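Long-range contact in peptidoglycan-binding domain 1 (Burkholderia, PDB 5NM7), which is a modular phage endolysin that probably binds peptidoglycan through its N-terminal domain and cleaves it with a large lysozyme-like catalytic domain: residues L5-G11 / A32-S36. Sequence-based numbering, arbitrary orientation.
Sequences LRLGDRG and AIYGS. With GLY (glycine), chain D.
Tyr-34 lays its ring against the backbone of the turn in 5-11. CB starts the run, 3.3 Å from Asp-9 O; with CG anti to the backbone N (chi1 -161°), the ring is carried against the Arg-6 to Leu-7 peptide. CG meets Arg-6 O, CD1 lies between Arg-6 O and Leu-5 CB, CD2 and CE2 lie by Leu-7 N, and CE1 touches Leu-5 CB at 3.5 Å. That peptide thus covers one face, with Arg-6 C above the ring centre. CZ nears Leu-5 O and Arg-6 CA; at the tip, OH passes Leu-5 O and is hydrogen-bonded to Gly-55 O. Leu-17 and Val-42 bring the flanking helices against the same side chain.

Backbone bonds grip Tyr-34 through both its O, from Gly-8 N (2.8 Å, nearly straight), and its N, to Asp-9 O; Gly-11 N to Ala-32 O adds a third. The type II turn Arg-6 to Asp-9 is braced by its own aspartate, whose OD2 takes the Arg-6 N-H at 2.8 Å. On the far side of 32-36, Ile-33 O accepts a bond from the bound glycine's N at 2.8 Å; Asp-31 OD2 and the N atoms of Ala-37 and Thr-38 also hold this ligand. Pairing of the loops before and after helix 12-23 fits the small helical peptidoglycan-binding domain, here with a glycine bound beside it.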
# COMPACT_ATOMS: atom_id res chain seq x y z
N LEU A 5 8.64 -12.58 -8.31
CA LEU A 5 9.99 -12.50 -8.80
C LEU A 5 10.43 -11.05 -8.93
O LEU A 5 9.65 -10.17 -9.29
CB LEU A 5 10.12 -13.17 -10.18
CG LEU A 5 9.73 -14.65 -10.18
CD1 LEU A 5 9.76 -15.18 -11.60
CD2 LEU A 5 10.66 -15.48 -9.29
N ARG A 6 11.71 -10.84 -8.67
CA ARG A 6 12.30 -9.52 -8.71
C ARG A 6 13.74 -9.59 -9.13
O ARG A 6 14.36 -10.67 -9.17
CB ARG A 6 12.14 -8.83 -7.33
CG ARG A 6 12.86 -9.57 -6.20
CD ARG A 6 12.65 -9.05 -4.78
NE ARG A 6 11.26 -9.18 -4.34
CZ ARG A 6 10.43 -8.16 -4.08
NH1 ARG A 6 10.80 -6.87 -4.19
NH2 ARG A 6 9.20 -8.44 -3.67
N LEU A 7 14.29 -8.41 -9.40
CA LEU A 7 15.68 -8.26 -9.79
C LEU A 7 16.60 -9.10 -8.92
O LEU A 7 16.52 -9.03 -7.69
CB LEU A 7 16.11 -6.79 -9.71
CG LEU A 7 17.52 -6.54 -10.26
CD1 LEU A 7 17.46 -6.31 -11.75
CD2 LEU A 7 18.21 -5.37 -9.56
N GLY A 8 17.41 -9.93 -9.56
CA GLY A 8 18.36 -10.78 -8.88
C GLY A 8 17.92 -12.22 -8.77
O GLY A 8 18.75 -13.08 -8.53
N ASP A 9 16.62 -12.50 -8.91
CA ASP A 9 16.14 -13.87 -8.90
C ASP A 9 16.69 -14.64 -10.12
O ASP A 9 17.04 -14.05 -11.14
CB ASP A 9 14.60 -13.92 -8.89
CG ASP A 9 14.01 -13.70 -7.51
OD1 ASP A 9 14.57 -14.19 -6.52
OD2 ASP A 9 12.98 -13.04 -7.41
N ARG A 10 16.85 -15.94 -9.93
CA ARG A 10 17.39 -16.82 -10.96
C ARG A 10 16.65 -18.14 -10.92
O ARG A 10 16.26 -18.61 -9.86
CB ARG A 10 18.89 -17.08 -10.75
CG ARG A 10 19.78 -15.86 -11.00
CD ARG A 10 21.20 -16.01 -10.46
NE ARG A 10 21.21 -16.22 -9.01
CZ ARG A 10 22.31 -16.34 -8.26
NH1 ARG A 10 23.51 -16.24 -8.79
NH2 ARG A 10 22.20 -16.54 -6.95
N GLY A 11 16.48 -18.77 -12.07
CA GLY A 11 15.96 -20.13 -12.08
C GLY A 11 14.81 -20.34 -13.01
O GLY A 11 14.43 -19.46 -13.78
N ALA A 32 17.09 -17.27 -17.67
CA ALA A 32 16.71 -17.56 -16.30
C ALA A 32 17.34 -16.58 -15.28
O ALA A 32 17.44 -16.91 -14.09
CB ALA A 32 17.04 -19.03 -15.94
N ILE A 33 17.75 -15.41 -15.73
CA ILE A 33 18.36 -14.38 -14.86
C ILE A 33 17.47 -13.13 -14.93
O ILE A 33 17.29 -12.53 -16.00
CB ILE A 33 19.78 -13.98 -15.31
CG1 ILE A 33 20.73 -15.17 -15.20
CG2 ILE A 33 20.32 -12.81 -14.49
CD1 ILE A 33 22.02 -14.99 -15.99
N TYR A 34 16.94 -12.73 -13.77
CA TYR A 34 16.10 -11.55 -13.70
C TYR A 34 17.06 -10.38 -13.47
O TYR A 34 17.31 -9.99 -12.33
CB TYR A 34 15.10 -11.72 -12.54
CG TYR A 34 13.88 -10.86 -12.53
CD1 TYR A 34 12.64 -11.42 -12.29
CD2 TYR A 34 13.95 -9.47 -12.69
CE1 TYR A 34 11.51 -10.65 -12.21
CE2 TYR A 34 12.81 -8.69 -12.62
CZ TYR A 34 11.58 -9.31 -12.37
OH TYR A 34 10.40 -8.59 -12.29
N GLY A 35 17.58 -9.86 -14.56
CA GLY A 35 18.47 -8.72 -14.51
C GLY A 35 17.74 -7.49 -14.98
O GLY A 35 16.50 -7.46 -15.06
N SER A 36 18.51 -6.46 -15.34
CA SER A 36 17.93 -5.18 -15.73
C SER A 36 17.07 -5.26 -16.98
O SER A 36 16.09 -4.53 -17.09
CB SER A 36 19.04 -4.11 -15.89
OG SER A 36 19.88 -4.40 -17.00
N GLY D . 18.73 -11.75 -18.25
CA GLY D . 19.59 -10.55 -18.33
C GLY D . 18.80 -9.32 -17.94
O GLY D . 17.62 -9.40 -17.55
OXT GLY D . 19.36 -8.22 -18.01